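Local coordinates for hemolysin activator protein CdiB (Acinetobacter baumannii ACICU, PDB 6WIL) that probably secretes its partner CdiA toxin across the outer membrane, acting as the TpsB transporter of a contact-dependent growth inhibition system, at residues G177-K182 / Q328-V333; Q481-L486 / G522-Q527. One frame throughout, in Å; residues are numbered along the deposited sequence.

Contact 1: residues G177-K182 / Q328-V333; sequences GLENLK and QHKTSV
The carboxylate of Glu179 and the ammonium of Lys330 meet across the gap between a POTRA helix and a barrel strand, and together these two residues account for all of the 73 Å² that the two segments bury. The contact is a salt bridge through one carboxylate oxygen: Glu179 OE2 lies 2.4 Å from Lys330 NZ, while Glu179 OE1 stays 4.4 Å from the same nitrogen. The OE2 separation is shorter than a normal charge-assisted hydrogen bond, so the pairing is clear but its exact length is doubtful. The next methylene, Lys330 CE, comes to 3.5 Å from Glu179 OE2.

Length alone lets the two ends meet: the CA atoms of Glu179 and Lys330 are 11.5 Å apart, and the two side chains approach from opposite directions. Lys330 has CG anti to the backbone N (chi1 -176°) and is extended out to NZ, which carries the charge away from strand 329-346. Glu179 is likewise extended beyond CG, although its first torsion, -94°, departs from the staggered value.

Further partners fix both ends. Glu179 OE1 forms a salt bridge with Arg325 of the adjacent strand 308-326 and accepts a hydrogen bond from Gln32 N, and Lys330 NZ also donates to Gln31 OE1. One residue along the helix, Asn180 ND2 bonds Gly280 O, in the turn between strands 266-279 and 282-295.

A buried carboxylate is thus shared between two cations, each oxygen serving one of them, which would favour its ionised form. The result is a polar junction, without apolar packing between the segments, that joins helix 171-181 to the barrel and to the chain following helix 8-27.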
ATOM      1  N   GLY A 177      -7.371 -12.403  -7.022  1.00 34.44           N
ATOM      2  CA  GLY A 177      -8.417 -12.060  -7.969  1.00 39.93           C
ATOM      3  C   GLY A 177      -9.576 -11.325  -7.323  1.00 38.07           C
ATOM      4  O   GLY A 177     -10.130 -10.389  -7.903  1.00 42.24           O
ATOM      5  N   LEU A 178      -9.955 -11.737  -6.112  1.00 31.94           N
ATOM      6  CA  LEU A 178     -11.001 -11.026  -5.386  1.00 38.84           C
ATOM      7  C   LEU A 178     -10.611  -9.573  -5.129  1.00 41.29           C
ATOM      8  O   LEU A 178     -11.446  -8.669  -5.246  1.00 37.81           O
ATOM      9  CB  LEU A 178     -11.301 -11.748  -4.076  1.00 37.58           C
ATOM     10  CG  LEU A 178     -12.326 -11.143  -3.122  1.00 46.88           C
ATOM     11  CD1 LEU A 178     -13.284 -12.220  -2.652  1.00 59.39           C
ATOM     12  CD2 LEU A 178     -11.602 -10.539  -1.941  1.00 59.72           C
ATOM     13  N   GLU A 179      -9.346  -9.327  -4.775  1.00 28.21           N
ATOM     14  CA  GLU A 179      -8.907  -7.958  -4.523  1.00 34.31           C
ATOM     15  C   GLU A 179      -8.936  -7.126  -5.797  1.00 21.20           C
ATOM     16  O   GLU A 179      -9.313  -5.949  -5.769  1.00 29.35           O
ATOM     17  CB  GLU A 179      -7.505  -7.955  -3.917  1.00 37.42           C
ATOM     18  CG  GLU A 179      -7.486  -7.921  -2.404  1.00 60.59           C
ATOM     19  CD  GLU A 179      -6.140  -8.327  -1.838  1.00 68.15           C
ATOM     20  OE1 GLU A 179      -6.114  -9.114  -0.869  1.00 55.33           O
ATOM     21  OE2 GLU A 179      -5.105  -7.872  -2.372  1.00 69.87           O
ATOM     22  N   ASN A 180      -8.543  -7.726  -6.922  1.00 31.71           N
ATOM     23  CA  ASN A 180      -8.591  -7.026  -8.200  1.00 41.62           C
ATOM     24  C   ASN A 180     -10.019  -6.654  -8.578  1.00 40.81           C
ATOM     25  O   ASN A 180     -10.262  -5.571  -9.125  1.00 39.30           O
ATOM     26  CB  ASN A 180      -7.957  -7.888  -9.289  1.00 28.89           C
ATOM     27  CG  ASN A 180      -6.467  -8.045  -9.102  1.00 29.12           C
ATOM     28  OD1 ASN A 180      -5.856  -7.324  -8.317  1.00 42.12           O
ATOM     29  ND2 ASN A 180      -5.868  -8.977  -9.836  1.00 44.51           N
ATOM     30  N   LEU A 181     -10.982  -7.535  -8.291  1.00 27.75           N
ATOM     31  CA  LEU A 181     -12.368  -7.243  -8.641  1.00 30.21           C
ATOM     32  C   LEU A 181     -12.987  -6.227  -7.694  1.00 35.96           C
ATOM     33  O   LEU A 181     -13.922  -5.515  -8.078  1.00 40.56           O
ATOM     34  CB  LEU A 181     -13.206  -8.524  -8.648  1.00 29.96           C
ATOM     35  CG  LEU A 181     -12.865  -9.595  -9.684  1.00 47.46           C
ATOM     36  CD1 LEU A 181     -13.932 -10.691  -9.717  1.00 42.97           C
ATOM     37  CD2 LEU A 181     -12.689  -8.972 -11.054  1.00 35.73           C
ATOM     38  N   LYS A 182     -12.496  -6.145  -6.459  1.00 31.62           N
ATOM     39  CA  LYS A 182     -13.051  -5.195  -5.504  1.00 35.26           C
ATOM     40  C   LYS A 182     -12.635  -3.759  -5.783  1.00 31.74           C
ATOM     41  O   LYS A 182     -13.126  -2.851  -5.106  1.00 34.99           O
ATOM     42  CB  LYS A 182     -12.656  -5.582  -4.079  1.00 32.99           C
ATOM     43  CG  LYS A 182     -13.517  -6.689  -3.498  1.00 41.99           C
ATOM     44  CD  LYS A 182     -12.856  -7.324  -2.292  1.00 50.12           C
ATOM     45  CE  LYS A 182     -12.602  -6.319  -1.179  1.00 54.44           C
ATOM     46  NZ  LYS A 182     -13.851  -5.907  -0.483  1.00 61.28           N
ATOM     47  N   GLN A 328      -2.723 -12.860   6.373  1.00 53.98           N
ATOM     48  CA  GLN A 328      -2.240 -11.815   7.267  1.00 61.87           C
ATOM     49  C   GLN A 328      -1.121 -10.966   6.673  1.00 59.95           C
ATOM     50  O   GLN A 328      -0.581 -10.104   7.380  1.00 54.18           O
ATOM     51  CB  GLN A 328      -1.767 -12.425   8.592  1.00 56.55           C
ATOM     52  CG  GLN A 328      -2.785 -13.341   9.239  1.00 66.20           C
ATOM     53  CD  GLN A 328      -2.681 -13.355  10.745  1.00 75.05           C
ATOM     54  OE1 GLN A 328      -3.298 -12.537  11.429  1.00 79.60           O
ATOM     55  NE2 GLN A 328      -1.899 -14.288  11.276  1.00 89.57           N
ATOM     56  N   HIS A 329      -0.753 -11.167   5.409  1.00 41.16           N
ATOM     57  CA  HIS A 329       0.319 -10.354   4.854  1.00 58.32           C
ATOM     58  C   HIS A 329       0.208 -10.297   3.338  1.00 45.29           C
ATOM     59  O   HIS A 329      -0.397 -11.164   2.703  1.00 47.72           O
ATOM     60  CB  HIS A 329       1.697 -10.881   5.277  1.00 34.95           C
ATOM     61  CG  HIS A 329       2.279 -11.892   4.337  1.00 31.99           C
ATOM     62  ND1 HIS A 329       1.937 -13.226   4.372  1.00 38.42           N
ATOM     63  CD2 HIS A 329       3.197 -11.765   3.350  1.00 40.91           C
ATOM     64  CE1 HIS A 329       2.613 -13.876   3.439  1.00 40.12           C
ATOM     65  NE2 HIS A 329       3.385 -13.012   2.806  1.00 35.17           N
ATOM     66  N   LYS A 330       0.814  -9.253   2.771  1.00 44.99           N
ATOM     67  CA  LYS A 330       0.898  -9.066   1.328  1.00 48.15           C
ATOM     68  C   LYS A 330       2.212  -8.366   1.013  1.00 43.50           C
ATOM     69  O   LYS A 330       2.495  -7.305   1.574  1.00 39.60           O
ATOM     70  CB  LYS A 330      -0.292  -8.250   0.811  1.00 41.01           C
ATOM     71  CG  LYS A 330      -0.349  -8.087  -0.694  1.00 42.41           C
ATOM     72  CD  LYS A 330      -1.729  -7.602  -1.121  1.00 62.50           C
ATOM     73  CE  LYS A 330      -1.729  -7.103  -2.554  1.00 50.17           C
ATOM     74  NZ  LYS A 330      -3.090  -6.704  -3.001  1.00 58.24           N
ATOM     75  N   THR A 331       3.011  -8.965   0.128  1.00 38.61           N
ATOM     76  CA  THR A 331       4.331  -8.459  -0.219  1.00 37.42           C
ATOM     77  C   THR A 331       4.454  -8.348  -1.732  1.00 40.29           C
ATOM     78  O   THR A 331       4.040  -9.252  -2.463  1.00 33.33           O
ATOM     79  CB  THR A 331       5.448  -9.375   0.317  1.00 53.60           C
ATOM     80  OG1 THR A 331       5.322  -9.516   1.737  1.00 53.09           O
ATOM     81  CG2 THR A 331       6.822  -8.799  -0.010  1.00 36.44           C
ATOM     82  N   SER A 332       5.040  -7.247  -2.199  1.00 40.85           N
ATOM     83  CA  SER A 332       5.197  -7.045  -3.630  1.00 38.07           C
ATOM     84  C   SER A 332       6.483  -6.281  -3.910  1.00 42.90           C
ATOM     85  O   SER A 332       6.964  -5.513  -3.073  1.00 37.80           O
ATOM     86  CB  SER A 332       3.988  -6.306  -4.219  1.00 42.73           C
ATOM     87  OG  SER A 332       3.587  -5.238  -3.380  1.00 46.92           O
ATOM     88  N   VAL A 333       7.043  -6.523  -5.092  1.00 37.01           N
ATOM     89  CA  VAL A 333       8.176  -5.766  -5.607  1.00 45.02           C
ATOM     90  C   VAL A 333       7.672  -4.894  -6.746  1.00 52.32           C
ATOM     91  O   VAL A 333       6.732  -5.261  -7.461  1.00 36.87           O
ATOM     92  CB  VAL A 333       9.326  -6.684  -6.080  1.00 43.02           C
ATOM     93  CG1 VAL A 333       9.908  -7.447  -4.904  1.00 44.13           C
ATOM     94  CG2 VAL A 333       8.838  -7.652  -7.151  1.00 38.78           C
TER

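Contact 2: residues Q481-L486 / G522-Q527; sequences QQEISL and GLRTYQ
Arg524 and Glu483, the two residues with most surface buried here (56 and 37 Å²), face each other across the barrel strand that separates their own. Their side chains come from opposite directions and form a salt bridge with three N-H contacts. Arg524 NH1 donates to Glu483 OE2 at 2.9 Å. Arg524 NH2 is shared between both oxygens through two weak, bent bonds, 2.9 Å to Glu483 OE1 and 3.0 Å to Glu483 OE2.

This is not the flat, two-pronged pairing of coplanar groups: the carboxylate and guanidinium planes are 54° apart. Glu483 OE2 lies at the guanidinium edge, close to its plane, and takes a hydrogen from each terminal nitrogen. Seen from the acid, however, Arg524 NH1 stands 45° out of the carboxylate plane. Glu483 reaches this position with CG anti to the backbone N (chi1 171°) and an extended chain, and Arg524 is extended from CG to NE. Ser485 adds a lesser contact, its CB being 4.4 Å from Arg524 NH1, obliquely placed against the guanidinium.

Strand 493-505 runs between strands 476-487 and 515-526 and supplies Tyr496, which makes a cation-pi interaction with Arg524. A second cation meets the acid as well: Glu483 OE1 pairs with Arg464, which belongs to the VRGF sequence characteristic of the long loop L6 in Omp85-type transporters.

Glu483 therefore bridges two arginines, with OE1 common to both and OE2 held by Arg524 alone among them. Such a buried acid is likely to remain ionised, and its charge would be balanced by the flanking guanidinium groups. The chemistry couples the L6 arginine to the wall, consistent with the L6-barrel contact seen in relatives, and spans three neighbouring strands by side chains where backbone pairing links only adjacent ones.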
ATOM      1  N   GLN A 481       5.515  10.780  12.614  1.00 51.27           N
ATOM      2  CA  GLN A 481       4.273  11.389  13.059  1.00 42.08           C
ATOM      3  C   GLN A 481       3.524  10.396  13.935  1.00 41.12           C
ATOM      4  O   GLN A 481       3.403   9.217  13.589  1.00 45.68           O
ATOM      5  CB  GLN A 481       3.408  11.796  11.866  1.00 47.76           C
ATOM      6  CG  GLN A 481       4.071  12.796  10.934  1.00 48.36           C
ATOM      7  CD  GLN A 481       3.363  12.906   9.596  1.00 55.53           C
ATOM      8  OE1 GLN A 481       2.827  11.924   9.079  1.00 57.88           O
ATOM      9  NE2 GLN A 481       3.356  14.106   9.032  1.00 49.87           N
ATOM     10  N   GLN A 482       3.032  10.871  15.074  1.00 41.81           N
ATOM     11  CA  GLN A 482       2.267  10.032  15.984  1.00 51.29           C
ATOM     12  C   GLN A 482       0.966  10.727  16.340  1.00 39.14           C
ATOM     13  O   GLN A 482       0.926  11.952  16.494  1.00 44.47           O
ATOM     14  CB  GLN A 482       3.061   9.705  17.252  1.00 35.42           C
ATOM     15  CG  GLN A 482       4.142   8.667  17.031  1.00 50.70           C
ATOM     16  CD  GLN A 482       4.838   8.274  18.314  1.00 46.17           C
ATOM     17  OE1 GLN A 482       4.630   7.179  18.836  1.00 46.93           O
ATOM     18  NE2 GLN A 482       5.672   9.166  18.829  1.00 39.49           N
ATOM     19  N   GLU A 483      -0.096   9.939  16.474  1.00 31.25           N
ATOM     20  CA  GLU A 483      -1.430  10.497  16.628  1.00 52.67           C
ATOM     21  C   GLU A 483      -2.326   9.482  17.321  1.00 44.44           C
ATOM     22  O   GLU A 483      -2.243   8.282  17.049  1.00 43.67           O
ATOM     23  CB  GLU A 483      -2.013  10.888  15.264  1.00 42.92           C
ATOM     24  CG  GLU A 483      -3.481  11.272  15.276  1.00 49.18           C
ATOM     25  CD  GLU A 483      -4.020  11.484  13.876  1.00 65.94           C
ATOM     26  OE1 GLU A 483      -3.488  12.362  13.163  1.00 64.89           O
ATOM     27  OE2 GLU A 483      -4.959  10.759  13.481  1.00 58.54           O
ATOM     28  N   ILE A 484      -3.171   9.979  18.220  1.00 47.69           N
ATOM     29  CA  ILE A 484      -4.199   9.187  18.878  1.00 51.48           C
ATOM     30  C   ILE A 484      -5.536   9.877  18.658  1.00 46.41           C
ATOM     31  O   ILE A 484      -5.672  11.073  18.935  1.00 46.39           O
ATOM     32  CB  ILE A 484      -3.926   9.028  20.385  1.00 48.17           C
ATOM     33  CG1 ILE A 484      -2.619   8.268  20.612  1.00 38.42           C
ATOM     34  CG2 ILE A 484      -5.093   8.331  21.063  1.00 49.99           C
ATOM     35  CD1 ILE A 484      -2.028   8.511  21.969  1.00 37.08           C
ATOM     36  N   SER A 485      -6.516   9.128  18.163  1.00 43.13           N
ATOM     37  CA  SER A 485      -7.863   9.635  17.956  1.00 53.45           C
ATOM     38  C   SER A 485      -8.853   8.808  18.765  1.00 64.18           C
ATOM     39  O   SER A 485      -8.735   7.581  18.838  1.00 56.57           O
ATOM     40  CB  SER A 485      -8.241   9.612  16.471  1.00 50.33           C
ATOM     41  OG  SER A 485      -8.133   8.304  15.939  1.00 59.69           O
ATOM     42  N   LEU A 486      -9.817   9.493  19.384  1.00 63.15           N
ATOM     43  CA  LEU A 486     -10.887   8.862  20.146  1.00 68.49           C
ATOM     44  C   LEU A 486     -12.230   9.364  19.639  1.00 70.24           C
ATOM     45  O   LEU A 486     -12.356  10.512  19.211  1.00 61.83           O
ATOM     46  CB  LEU A 486     -10.761   9.140  21.664  1.00 59.79           C
ATOM     47  CG  LEU A 486     -10.765  10.565  22.236  1.00 59.27           C
ATOM     48  CD1 LEU A 486     -12.183  11.087  22.511  1.00 90.15           C
ATOM     49  CD2 LEU A 486      -9.911  10.616  23.503  1.00 73.27           C
ATOM     50  N   GLY A 522      -6.915  18.565  17.453  1.00 50.07           N
ATOM     51  CA  GLY A 522      -7.982  18.890  16.536  1.00 49.70           C
ATOM     52  C   GLY A 522      -9.113  17.886  16.574  1.00 58.80           C
ATOM     53  O   GLY A 522      -9.156  16.998  17.426  1.00 60.57           O
ATOM     54  N   LEU A 523     -10.036  18.044  15.623  1.00 61.30           N
ATOM     55  CA  LEU A 523     -11.213  17.192  15.533  1.00 61.11           C
ATOM     56  C   LEU A 523     -11.573  16.973  14.069  1.00 47.78           C
ATOM     57  O   LEU A 523     -11.205  17.760  13.193  1.00 61.35           O
ATOM     58  CB  LEU A 523     -12.410  17.793  16.281  1.00 73.56           C
ATOM     59  CG  LEU A 523     -13.145  18.952  15.601  1.00 72.72           C
ATOM     60  CD1 LEU A 523     -14.498  19.166  16.256  1.00 63.26           C
ATOM     61  CD2 LEU A 523     -12.330  20.241  15.633  1.00 61.17           C
ATOM     62  N   ARG A 524     -12.306  15.888  13.819  1.00 48.17           N
ATOM     63  CA  ARG A 524     -12.769  15.521  12.488  1.00 54.94           C
ATOM     64  C   ARG A 524     -14.194  14.997  12.586  1.00 55.79           C
ATOM     65  O   ARG A 524     -14.550  14.318  13.551  1.00 56.94           O
ATOM     66  CB  ARG A 524     -11.883  14.445  11.846  1.00 59.93           C
ATOM     67  CG  ARG A 524     -10.396  14.750  11.842  1.00 57.33           C
ATOM     68  CD  ARG A 524      -9.602  13.458  11.785  1.00 63.94           C
ATOM     69  NE  ARG A 524      -8.167  13.689  11.671  1.00 64.69           N
ATOM     70  CZ  ARG A 524      -7.242  12.820  12.063  1.00 63.85           C
ATOM     71  NH1 ARG A 524      -7.602  11.665  12.610  1.00 60.32           N
ATOM     72  NH2 ARG A 524      -5.956  13.110  11.920  1.00 65.52           N
ATOM     73  N   THR A 525     -15.006  15.300  11.573  1.00 70.79           N
ATOM     74  CA  THR A 525     -16.398  14.866  11.579  1.00 53.37           C
ATOM     75  C   THR A 525     -16.896  14.666  10.153  1.00 54.44           C
ATOM     76  O   THR A 525     -16.419  15.310   9.214  1.00 56.83           O
ATOM     77  CB  THR A 525     -17.296  15.867  12.322  1.00 57.18           C
ATOM     78  OG1 THR A 525     -18.641  15.375  12.357  1.00 61.30           O
ATOM     79  CG2 THR A 525     -17.268  17.229  11.641  1.00 57.16           C
ATOM     80  N   TYR A 526     -17.863  13.761  10.006  1.00 71.62           N
ATOM     81  CA  TYR A 526     -18.461  13.421   8.719  1.00 70.76           C
ATOM     82  C   TYR A 526     -19.972  13.564   8.836  1.00 63.92           C
ATOM     83  O   TYR A 526     -20.607  12.849   9.619  1.00 67.83           O
ATOM     84  CB  TYR A 526     -18.080  12.000   8.296  1.00 68.29           C
ATOM     85  CG  TYR A 526     -18.481  11.625   6.883  1.00 78.77           C
ATOM     86  CD1 TYR A 526     -19.743  11.112   6.609  1.00 85.81           C
ATOM     87  CD2 TYR A 526     -17.590  11.771   5.822  1.00 82.26           C
ATOM     88  CE1 TYR A 526     -20.112  10.765   5.320  1.00 91.27           C
ATOM     89  CE2 TYR A 526     -17.951  11.425   4.529  1.00 71.96           C
ATOM     90  CZ  TYR A 526     -19.212  10.923   4.285  1.00 89.65           C
ATOM     91  OH  TYR A 526     -19.577  10.575   3.004  1.00 85.50           O
ATOM     92  N   GLN A 527     -20.549  14.483   8.065  1.00 82.08           N
ATOM     93  CA  GLN A 527     -21.989  14.747   8.106  1.00 78.49           C
ATOM     94  C   GLN A 527     -22.562  14.541   6.706  1.00 76.21           C
ATOM     95  O   GLN A 527     -22.677  15.498   5.933  1.00 82.87           O
ATOM     96  CB  GLN A 527     -22.291  16.161   8.618  1.00 72.79           C
ATOM     97  CG  GLN A 527     -21.514  16.581   9.870  1.00 70.46           C
ATOM     98  CD  GLN A 527     -22.125  16.080  11.174  1.00 74.81           C
ATOM     99  OE1 GLN A 527     -23.137  15.376  11.183  1.00 81.33           O
ATOM    100  NE2 GLN A 527     -21.497  16.441  12.284  1.00 65.79           N
TER

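From the N terminus, the chain passes through helix 8-27 and the POTRA region before helix 171-181 gives the first half of contact 1. The next 145 residues hold the last POTRA strands and the first six barrel strands, and contact 1 closes this loop on the seventh, strand 329-346. Contact 2 opens later, on the twelfth barrel strand, and closes a loop of 35 residues on the fourteenth. The two are in series and neither nest nor cross. Their centres lie 28 Å apart and their nearest atoms about 17 Å. Contact 1 ties a POTRA helix to the barrel, whereas contact 2 works within the barrel wall.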